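Local atomic coordinates of carbonic anhydrase (Coccomyxa sp. PA, PDB entry 3UCJ), a protein that probably catalyses the reversible hydration of carbon dioxide to hydrogencarbonate, with one zinc ion bound per subunit. Residues S84-T89 and P169-A174; Y88-L93 and Q179-H184; A160-V165 and E197-I202. All coordinates share one frame; numbering follows the deposited sequence. Where two conformers were deposited one is given.

Contact 1 of 3, residues S84-T89 and P169-A174; sequences SCLEYT and PIVQAA. With AZM (5-acetamido-1,3,4-thiadiazole-2-sulfonamide), chain I.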
loop_
_atom_site.group_PDB
_atom_site.type_symbol
_atom_site.label_atom_id
_atom_site.label_comp_id
_atom_site.label_asym_id
_atom_site.label_seq_id
_atom_site.Cartn_x
_atom_site.Cartn_y
_atom_site.Cartn_z
ATOM N N SER A 84 -10.261 -3.071 4.051
ATOM C CA SER A 84 -11.550 -2.322 3.920
ATOM C C SER A 84 -12.755 -3.252 3.754
ATOM O O SER A 84 -13.806 -3.062 4.355
ATOM C CB SER A 84 -11.482 -1.356 2.704
ATOM O OG SER A 84 -10.724 -0.328 3.228
ATOM N N CYS A 85 -12.598 -4.334 3.010
ATOM C CA CYS A 85 -13.641 -5.324 2.874
ATOM C C CYS A 85 -13.872 -6.001 4.220
ATOM O O CYS A 85 -15.080 -6.234 4.605
ATOM C CB CYS A 85 -13.215 -6.454 1.922
ATOM S SG CYS A 85 -13.210 -5.935 0.167
ATOM N N LEU A 86 -12.795 -6.327 4.916
ATOM C CA LEU A 86 -12.910 -6.904 6.271
ATOM C C LEU A 86 -13.604 -5.907 7.221
ATOM O O LEU A 86 -14.549 -6.289 7.975
ATOM C CB LEU A 86 -11.528 -7.277 6.827
ATOM C CG LEU A 86 -11.303 -8.222 7.992
ATOM C CD1 LEU A 86 -12.140 -9.571 7.857
ATOM C CD2 LEU A 86 -9.779 -8.462 8.089
ATOM N N GLU A 87 -13.130 -4.687 7.268
ATOM C CA GLU A 87 -13.655 -3.701 8.256
ATOM C C GLU A 87 -15.144 -3.385 7.953
ATOM O O GLU A 87 -16.008 -3.457 8.883
ATOM C CB GLU A 87 -12.900 -2.380 8.170
ATOM C CG GLU A 87 -13.382 -1.383 9.210
ATOM C CD GLU A 87 -12.596 -0.062 9.142
ATOM O OE1 GLU A 87 -12.994 0.740 8.304
ATOM O OE2 GLU A 87 -11.698 0.220 9.958
ATOM N N TYR A 88 -15.491 -3.124 6.702
ATOM C CA TYR A 88 -16.882 -2.797 6.364
ATOM C C TYR A 88 -17.880 -3.946 6.725
ATOM O O TYR A 88 -18.952 -3.689 7.332
ATOM C CB TYR A 88 -17.055 -2.331 4.905
ATOM C CG TYR A 88 -18.513 -1.954 4.674
ATOM C CD1 TYR A 88 -19.034 -0.832 5.321
ATOM C CD2 TYR A 88 -19.326 -2.736 3.887
ATOM C CE1 TYR A 88 -20.411 -0.466 5.170
ATOM C CE2 TYR A 88 -20.687 -2.377 3.680
ATOM C CZ TYR A 88 -21.208 -1.222 4.396
ATOM O OH TYR A 88 -22.558 -0.914 4.196
ATOM N N THR A 89 -17.502 -5.181 6.380
ATOM C CA THR A 89 -18.345 -6.327 6.598
ATOM C C THR A 89 -18.470 -6.642 8.086
ATOM O O THR A 89 -19.602 -6.933 8.519
ATOM C CB THR A 89 -17.919 -7.644 5.873
ATOM O OG1 THR A 89 -16.575 -7.922 6.253
ATOM C CG2 THR A 89 -18.072 -7.426 4.327
ATOM N N PRO A 169 -6.611 -6.745 13.207
ATOM C CA PRO A 169 -7.164 -5.860 14.256
ATOM C C PRO A 169 -8.669 -5.854 14.219
ATOM O O PRO A 169 -9.290 -5.727 15.296
ATOM C CB PRO A 169 -6.576 -4.467 13.909
ATOM C CG PRO A 169 -5.243 -4.801 13.208
ATOM C CD PRO A 169 -5.591 -6.061 12.391
ATOM N N ILE A 170 -9.267 -5.995 13.062
ATOM C CA ILE A 170 -10.697 -5.928 12.860
ATOM C C ILE A 170 -11.326 -7.133 13.586
ATOM O O ILE A 170 -12.272 -6.951 14.342
ATOM C CB ILE A 170 -11.090 -6.038 11.348
ATOM C CG1 ILE A 170 -10.520 -4.844 10.469
ATOM C CG2 ILE A 170 -12.628 -6.231 11.203
ATOM C CD1 ILE A 170 -10.549 -3.527 11.096
ATOM N N VAL A 171 -10.844 -8.349 13.284
ATOM C CA VAL A 171 -11.446 -9.571 13.907
ATOM C C VAL A 171 -11.201 -9.616 15.412
ATOM O O VAL A 171 -12.117 -10.059 16.194
ATOM C CB VAL A 171 -10.958 -10.843 13.193
ATOM C CG1 VAL A 171 -11.349 -12.087 13.986
ATOM C CG2 VAL A 171 -11.528 -10.907 11.846
ATOM N N GLN A 172 -10.004 -9.178 15.811
ATOM C CA GLN A 172 -9.580 -9.206 17.185
ATOM C C GLN A 172 -10.463 -8.205 17.971
ATOM O O GLN A 172 -10.941 -8.540 19.077
ATOM C CB GLN A 172 -8.139 -8.859 17.382
ATOM C CG GLN A 172 -7.184 -10.066 17.123
ATOM C CD GLN A 172 -7.403 -11.165 18.190
ATOM O OE1 GLN A 172 -7.477 -10.857 19.407
ATOM N NE2 GLN A 172 -7.521 -12.416 17.749
ATOM N N ALA A 173 -10.717 -7.029 17.392
ATOM C CA ALA A 173 -11.571 -6.050 18.058
ATOM C C ALA A 173 -13.014 -6.598 18.186
ATOM O O ALA A 173 -13.627 -6.379 19.248
ATOM C CB ALA A 173 -11.496 -4.657 17.350
ATOM N N ALA A 174 -13.527 -7.316 17.188
ATOM C CA ALA A 174 -14.869 -7.805 17.137
ATOM C C ALA A 174 -15.037 -8.900 18.199
ATOM O O ALA A 174 -16.028 -8.888 18.995
ATOM C CB ALA A 174 -15.200 -8.361 15.823
HETATM C C1 AZM I . -20.351 -0.519 0.469
HETATM C C2 AZM I . -20.084 1.044 2.300
HETATM C C3 AZM I . -18.499 2.449 3.350
HETATM C C4 AZM I . -18.094 3.324 4.502
HETATM N N1 AZM I . -21.290 -1.233 -1.957
HETATM N N2 AZM I . -21.354 0.778 2.075
HETATM N N3 AZM I . -21.568 -0.216 0.996
HETATM N N4 AZM I . -19.759 2.006 3.227
HETATM O O1 AZM I . -20.723 -2.917 -0.238
HETATM O O2 AZM I . -18.846 -1.437 -1.074
HETATM O O3 AZM I . -17.643 2.170 2.505
HETATM S S1 AZM I . -20.311 -1.670 -0.812
HETATM S S2 AZM I . -19.024 0.251 1.240
#
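I170 meets both L86 and E87, dividing its two branches between them, and this supplies most of the apolar contact between segments 84-89 and 169-174. The short axes run nearly alongside, 9.7 Å apart at closest and inclined by 21°. With CG2 anti to its backbone N and CG1 beside it (chi1 -63°), I170 sends the two arms to different neighbours. CG2 lies 4.0 Å from L86 CG, the two side chains sliding past each other in opposite directions, and also rests on the L86 carbonyl oxygen. The longer arm crosses E87 at about a right angle, CD1 standing 3.9 Å from E87 CB. V171 adds a looser touch, its CG2 4.3 Å from L86 CD1.

No hydrogen bond joins the two segments. E87 runs extended past I170 CD1, and its carboxylate is bonded to the second subunit, OE1 to T123 OG1 and OE2 to V122 N.

The aromatic contact lies on another side of helix 84-89. Y88 points away from I170 and offers one ring face to the thiadiazole of acetazolamide, whose C2 sits 3.2 Å above the ring plane, offset toward the rim. Y88 OH is hydrogen-bonded to a glycerol and lies 3.0 Å from inhibitor N2. This acetazolamide, in the pocket of Q38, F66 and Y88, is distinct from the one at the zinc.

The two segments thus meet by apolar contact, while E87 uses its methylenes for I170 and its charged end for the subunit interface, serving both packing and assembly.

Contact 2 of 3, residues Y88-L93 and Q179-H184; sequences YTVDHL and QPLSVH. With AZM (5-acetamido-1,3,4-thiadiazole-2-sulfonamide), chain I.
V90 and L181 mark the nearest backbone approach, their CA atoms 8.1 Å apart, where the part of helix 80-92 that is widened to a pi-type turn over 88-92 passes the loop that leads into strand 182-189. In that turn Y88 O accepts from both H92 N and L93 N.

Across the contact, V90 is gripped in two ways. Its carbonyl oxygen takes a nearly straight bond from the Q179 amide, NE2 to O 2.9 Å with an angle of 168° at the hydrogen. The oxygen lies in the plane of the amide, but the donor is tilted 25° from the plane of the V90 carbonyl. Q179 gets there fully stretched, with CG anti to its backbone N (chi1 -179°) and an extended chain beyond. Its other amide atom, OE1, is bonded to R177 NH2, which also forms a salt bridge with D91 OD1; the amide is therefore held at both ends.

The apolar half is a crossing at about a right angle: L181 CD2 reaches both methyls of V90, 3.8 Å from CG1 and 3.9 Å from CG2. A174 of helix 169-176 packs against V90, Q179 and L181 alike.

Y88 takes no part in this crossing; its side chain packs on F66 of the same chain and T123 of the second subunit. With an alanine at Y88, ring and hydroxyl are gone, and the thiadiazole would probably lose the face it lies over and its neighbour at N2, while F66 and T123 of the second subunit would lose a packing partner.

The V90 carbonyl thus finds a donor in a side chain; the bonds to V90 O and R177 together probably fix the rotation of the amide, and the adjoining methyls are seated on L181.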
loop_
_atom_site.group_PDB
_atom_site.type_symbol
_atom_site.label_atom_id
_atom_site.label_comp_id
_atom_site.label_asym_id
_atom_site.label_seq_id
_atom_site.Cartn_x
_atom_site.Cartn_y
_atom_site.Cartn_z
ATOM N N TYR A 88 -15.491 -3.124 6.702
ATOM C CA TYR A 88 -16.882 -2.797 6.364
ATOM C C TYR A 88 -17.880 -3.946 6.725
ATOM O O TYR A 88 -18.952 -3.689 7.332
ATOM C CB TYR A 88 -17.055 -2.331 4.905
ATOM C CG TYR A 88 -18.513 -1.954 4.674
ATOM C CD1 TYR A 88 -19.034 -0.832 5.321
ATOM C CD2 TYR A 88 -19.326 -2.736 3.887
ATOM C CE1 TYR A 88 -20.411 -0.466 5.170
ATOM C CE2 TYR A 88 -20.687 -2.377 3.680
ATOM C CZ TYR A 88 -21.208 -1.222 4.396
ATOM O OH TYR A 88 -22.558 -0.914 4.196
ATOM N N THR A 89 -17.502 -5.181 6.380
ATOM C CA THR A 89 -18.345 -6.327 6.598
ATOM C C THR A 89 -18.470 -6.642 8.086
ATOM O O THR A 89 -19.602 -6.933 8.519
ATOM C CB THR A 89 -17.919 -7.644 5.873
ATOM O OG1 THR A 89 -16.575 -7.922 6.253
ATOM C CG2 THR A 89 -18.072 -7.426 4.327
ATOM N N VAL A 90 -17.372 -6.575 8.838
ATOM C CA VAL A 90 -17.415 -7.005 10.234
ATOM C C VAL A 90 -18.106 -5.892 11.065
ATOM O O VAL A 90 -18.964 -6.177 11.944
ATOM C CB VAL A 90 -16.011 -7.318 10.797
ATOM C CG1 VAL A 90 -16.024 -7.488 12.291
ATOM C CG2 VAL A 90 -15.377 -8.614 10.130
ATOM N N ASP A 91 -17.709 -4.655 10.829
ATOM C CA ASP A 91 -18.133 -3.567 11.711
ATOM C C ASP A 91 -19.501 -2.996 11.345
ATOM O O ASP A 91 -20.289 -2.554 12.266
ATOM C CB ASP A 91 -17.125 -2.450 11.732
ATOM C CG ASP A 91 -15.823 -2.831 12.404
ATOM O OD1 ASP A 91 -15.668 -3.939 12.960
ATOM O OD2 ASP A 91 -14.941 -1.955 12.475
ATOM N N HIS A 92 -19.847 -2.948 10.061
ATOM C CA HIS A 92 -21.072 -2.310 9.654
ATOM C C HIS A 92 -22.108 -3.284 9.228
ATOM O O HIS A 92 -23.266 -3.232 9.664
ATOM C CB HIS A 92 -20.806 -1.341 8.523
ATOM C CG HIS A 92 -20.021 -0.150 8.931
ATOM N ND1 HIS A 92 -20.611 1.045 9.279
ATOM C CD2 HIS A 92 -18.688 0.058 8.976
ATOM C CE1 HIS A 92 -19.674 1.941 9.539
ATOM N NE2 HIS A 92 -18.499 1.360 9.377
ATOM N N LEU A 93 -21.736 -4.240 8.409
ATOM C CA LEU A 93 -22.747 -5.220 8.047
ATOM C C LEU A 93 -23.032 -6.297 9.134
ATOM O O LEU A 93 -24.040 -7.015 8.996
ATOM C CB LEU A 93 -22.382 -5.897 6.749
ATOM C CG LEU A 93 -22.335 -4.947 5.537
ATOM C CD1 LEU A 93 -22.126 -5.793 4.274
ATOM C CD2 LEU A 93 -23.702 -4.126 5.361
ATOM N N GLN A 179 -18.720 -9.826 19.635
ATOM C CA GLN A 179 -19.486 -10.037 18.453
ATOM C C GLN A 179 -19.193 -11.403 17.905
ATOM O O GLN A 179 -18.021 -11.804 17.851
ATOM C CB GLN A 179 -19.114 -8.950 17.426
ATOM C CG GLN A 179 -19.851 -9.042 16.145
ATOM C CD GLN A 179 -19.392 -7.895 15.222
ATOM O OE1 GLN A 179 -19.042 -6.811 15.677
ATOM N NE2 GLN A 179 -19.408 -8.161 13.967
ATOM N N PRO A 180 -20.260 -12.163 17.558
ATOM C CA PRO A 180 -20.106 -13.497 17.051
ATOM C C PRO A 180 -19.537 -13.418 15.625
ATOM O O PRO A 180 -20.106 -12.769 14.720
ATOM C CB PRO A 180 -21.520 -14.064 16.963
ATOM C CG PRO A 180 -22.439 -13.058 17.636
ATOM C CD PRO A 180 -21.695 -11.752 17.671
ATOM N N LEU A 181 -18.460 -14.148 15.433
ATOM C CA LEU A 181 -17.750 -14.075 14.120
ATOM C C LEU A 181 -16.980 -15.364 14.021
ATOM O O LEU A 181 -16.164 -15.623 14.845
ATOM C CB LEU A 181 -16.835 -12.830 14.166
ATOM C CG LEU A 181 -16.174 -12.484 12.772
ATOM C CD1 LEU A 181 -17.160 -12.371 11.631
ATOM C CD2 LEU A 181 -15.423 -11.196 13.076
ATOM N N SER A 182 -17.215 -16.145 12.991
ATOM C CA SER A 182 -16.421 -17.320 12.748
ATOM C C SER A 182 -15.526 -17.190 11.455
ATOM O O SER A 182 -15.894 -16.481 10.538
ATOM C CB SER A 182 -17.341 -18.517 12.576
ATOM O OG SER A 182 -18.146 -18.462 11.423
ATOM N N VAL A 183 -14.448 -17.969 11.408
ATOM C CA VAL A 183 -13.433 -17.897 10.294
ATOM C C VAL A 183 -13.198 -19.347 9.885
ATOM O O VAL A 183 -13.112 -20.251 10.758
ATOM C CB VAL A 183 -12.173 -17.232 10.800
ATOM C CG1 VAL A 183 -11.119 -17.085 9.607
ATOM C CG2 VAL A 183 -12.494 -15.826 11.419
ATOM N N HIS A 184 -13.274 -19.584 8.585
ATOM C CA HIS A 184 -13.203 -20.901 7.947
ATOM C C HIS A 184 -12.121 -21.038 6.924
ATOM O O HIS A 184 -12.078 -20.223 5.959
ATOM C CB HIS A 184 -14.537 -21.166 7.284
ATOM C CG HIS A 184 -15.698 -20.935 8.216
ATOM N ND1 HIS A 184 -16.256 -21.947 8.978
ATOM C CD2 HIS A 184 -16.320 -19.787 8.593
ATOM C CE1 HIS A 184 -17.227 -21.449 9.725
ATOM N NE2 HIS A 184 -17.279 -20.140 9.528
HETATM C C1 AZM I . -20.351 -0.519 0.469
HETATM C C2 AZM I . -20.084 1.044 2.300
HETATM C C3 AZM I . -18.499 2.449 3.350
HETATM C C4 AZM I . -18.094 3.324 4.502
HETATM N N1 AZM I . -21.290 -1.233 -1.957
HETATM N N2 AZM I . -21.354 0.778 2.075
HETATM N N3 AZM I . -21.568 -0.216 0.996
HETATM N N4 AZM I . -19.759 2.006 3.227
HETATM O O1 AZM I . -20.723 -2.917 -0.238
HETATM O O2 AZM I . -18.846 -1.437 -1.074
HETATM O O3 AZM I . -17.643 2.170 2.505
HETATM S S1 AZM I . -20.311 -1.670 -0.812
HETATM S S2 AZM I . -19.024 0.251 1.240
#

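Contact 3 of 3, residues A160-V165 and E197-I202; sequences AQVFNV and ELIKPI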
loop_
_atom_site.group_PDB
_atom_site.type_symbol
_atom_site.label_atom_id
_atom_site.label_comp_id
_atom_site.label_asym_id
_atom_site.label_seq_id
_atom_site.Cartn_x
_atom_site.Cartn_y
_atom_site.Cartn_z
ATOM N N ALA A 160 -2.268 -20.028 6.647
ATOM C CA ALA A 160 -1.653 -18.789 7.074
ATOM C C ALA A 160 -2.669 -17.645 6.928
ATOM O O ALA A 160 -2.653 -16.739 7.759
ATOM C CB ALA A 160 -0.456 -18.491 6.138
ATOM N N GLN A 161 -3.502 -17.681 5.875
ATOM C CA GLN A 161 -4.404 -16.544 5.625
ATOM C C GLN A 161 -5.541 -16.630 6.644
ATOM O O GLN A 161 -6.021 -15.595 7.125
ATOM C CB GLN A 161 -4.914 -16.450 4.168
ATOM C CG GLN A 161 -3.756 -16.369 3.133
ATOM C CD GLN A 161 -2.627 -15.354 3.505
ATOM O OE1 GLN A 161 -2.911 -14.248 4.035
ATOM N NE2 GLN A 161 -1.304 -15.751 3.243
ATOM N N VAL A 162 -5.890 -17.838 7.064
ATOM C CA VAL A 162 -6.852 -17.942 8.195
ATOM C C VAL A 162 -6.292 -17.348 9.426
ATOM O O VAL A 162 -7.003 -16.561 10.153
ATOM C CB VAL A 162 -7.308 -19.429 8.443
ATOM C CG1 VAL A 162 -7.989 -19.570 9.836
ATOM C CG2 VAL A 162 -8.195 -19.833 7.316
ATOM N N PHE A 163 -5.015 -17.633 9.722
ATOM C CA PHE A 163 -4.399 -17.003 10.895
ATOM C C PHE A 163 -4.385 -15.470 10.761
ATOM O O PHE A 163 -4.691 -14.697 11.734
ATOM C CB PHE A 163 -2.913 -17.524 11.064
ATOM C CG PHE A 163 -2.220 -16.964 12.277
ATOM C CD1 PHE A 163 -2.169 -17.742 13.449
ATOM C CD2 PHE A 163 -1.559 -15.729 12.256
ATOM C CE1 PHE A 163 -1.522 -17.299 14.590
ATOM C CE2 PHE A 163 -0.883 -15.215 13.447
ATOM C CZ PHE A 163 -0.887 -16.009 14.627
ATOM N N ASN A 164 -4.049 -15.004 9.553
ATOM C CA ASN A 164 -4.007 -13.534 9.386
ATOM C C ASN A 164 -5.395 -12.882 9.621
ATOM O O ASN A 164 -5.471 -11.809 10.199
ATOM C CB ASN A 164 -3.510 -13.180 7.962
ATOM C CG ASN A 164 -1.991 -13.442 7.853
ATOM O OD1 ASN A 164 -1.341 -13.523 8.886
ATOM N ND2 ASN A 164 -1.474 -13.737 6.651
ATOM N N VAL A 165 -6.443 -13.541 9.161
ATOM C CA VAL A 165 -7.813 -12.996 9.355
ATOM C C VAL A 165 -8.065 -13.023 10.906
ATOM O O VAL A 165 -8.480 -11.995 11.505
ATOM C CB VAL A 165 -8.837 -13.818 8.601
ATOM C CG1 VAL A 165 -10.357 -13.531 9.093
ATOM C CG2 VAL A 165 -8.759 -13.593 7.048
ATOM N N GLU A 197 -13.325 -28.614 3.399
ATOM C CA GLU A 197 -12.994 -27.926 4.621
ATOM C C GLU A 197 -11.613 -28.324 5.152
ATOM O O GLU A 197 -11.406 -29.464 5.633
ATOM C CB GLU A 197 -14.105 -28.106 5.671
ATOM C CG GLU A 197 -13.920 -27.383 7.004
ATOM C CD GLU A 197 -15.085 -27.638 7.964
ATOM O OE1 GLU A 197 -15.553 -28.797 7.987
ATOM O OE2 GLU A 197 -15.571 -26.728 8.672
ATOM N N LEU A 198 -10.660 -27.388 5.100
ATOM C CA LEU A 198 -9.320 -27.623 5.646
ATOM C C LEU A 198 -9.185 -27.388 7.108
ATOM O O LEU A 198 -8.404 -28.075 7.779
ATOM C CB LEU A 198 -8.310 -26.697 4.960
ATOM C CG LEU A 198 -7.313 -27.183 3.940
ATOM C CD1 LEU A 198 -7.624 -28.568 3.188
ATOM C CD2 LEU A 198 -6.862 -26.008 2.978
ATOM N N ILE A 199 -9.847 -26.359 7.626
ATOM C CA ILE A 199 -9.780 -26.091 9.027
ATOM C C ILE A 199 -11.206 -25.905 9.549
ATOM O O ILE A 199 -12.004 -25.207 8.915
ATOM C CB ILE A 199 -8.967 -24.801 9.359
ATOM C CG1 ILE A 199 -7.600 -24.778 8.624
ATOM C CG2 ILE A 199 -8.824 -24.686 10.860
ATOM C CD1 ILE A 199 -6.912 -23.431 8.791
ATOM N N LYS A 200 -11.502 -26.489 10.734
ATOM C CA LYS A 200 -12.875 -26.472 11.214
ATOM C C LYS A 200 -13.155 -25.032 11.667
ATOM O O LYS A 200 -12.210 -24.205 11.715
ATOM C CB LYS A 200 -13.072 -27.495 12.359
ATOM C CG LYS A 200 -13.544 -28.856 11.845
ATOM C CD LYS A 200 -12.363 -29.708 11.439
ATOM C CE LYS A 200 -11.743 -30.537 12.650
ATOM N NZ LYS A 200 -11.968 -32.054 12.497
ATOM N N PRO A 201 -14.420 -24.700 11.972
ATOM C CA PRO A 201 -14.722 -23.311 12.304
ATOM C C PRO A 201 -13.942 -22.804 13.506
ATOM O O PRO A 201 -13.749 -23.568 14.492
ATOM C CB PRO A 201 -16.225 -23.366 12.610
ATOM C CG PRO A 201 -16.739 -24.472 11.732
ATOM C CD PRO A 201 -15.668 -25.506 11.817
ATOM N N ILE A 202 -13.499 -21.520 13.461
ATOM C CA ILE A 202 -12.799 -20.855 14.535
ATOM C C ILE A 202 -13.691 -19.718 14.940
ATOM O O ILE A 202 -13.965 -18.817 14.107
ATOM C CB ILE A 202 -11.394 -20.291 14.095
ATOM C CG1 ILE A 202 -10.455 -21.477 13.774
ATOM C CG2 ILE A 202 -10.774 -19.449 15.246
ATOM C CD1 ILE A 202 -9.256 -21.229 12.927
#
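V162 meets two isoleucines, I199 and I202, that approach its side chain from neighbouring directions; on the helix side the contact is carried by V162 through CB and both methyls. It meets I199 tip to tip: I199 CD1 is 4.0 Å from V162 CB and nearly as close to both methyls. I202 comes in obliquely, its CD1 3.7 Å from V162 CG1. CG1 is anti to the carbonyl carbon in both isoleucines, and an extended chi2 (172° in I199) carries CD1 on to V162. The chain turns a corner at L198 and I199, and I199 and I202 both touch the one valine.

The arrangement is a helix laid on a beta sheet, as expected of the alpha/beta fold of a beta-class carbonic anhydrase. Helix 146-167 packs on strands 97-103, 182-189 and, through this contact, 194-202, which runs antiparallel to 182-189 at the outer end of the sheet within this chain. V162 also touches V100 and V183, and V165 packs against I98, V100 and V183. Helix 205-211 also packs on the isoleucines, L211 on both and A208 on I202.

On another side of the helix, Q161 and N164 bond to each other. N164 ND2 gives a 3.0 Å hydrogen bond to Q161 OE1, approaching from above the carbonyl plane, about 48° out of it. That oxygen also accepts from V75 N, and Q161 NE2 is bonded to N157 OD1, so the buried amide has partners at both ends.

All three contacts are largely buried, but only in contact 3 is every touching residue so; I170 in contact 1 and Q179 in contact 2 are partly exposed. Contacts 1 and 2 share helix 80-92, Y88 and T89, and V90 joins them, packing on I170 and A174 of helix 169-176 as well as on L181; A174 O and Q179 N probably add a hydrogen bond. Contact 3 meets contact 2 through the sheet, where V183 N probably bonds I202 O, and contact 1 where V171 packs on V165. Contact 3 joins its segments by aliphatic groups alone; contact 1 does likewise but turns a carboxylate toward another subunit; contact 2, where helix meets the loop before strand 182-189, adds a cross-segment hydrogen bond.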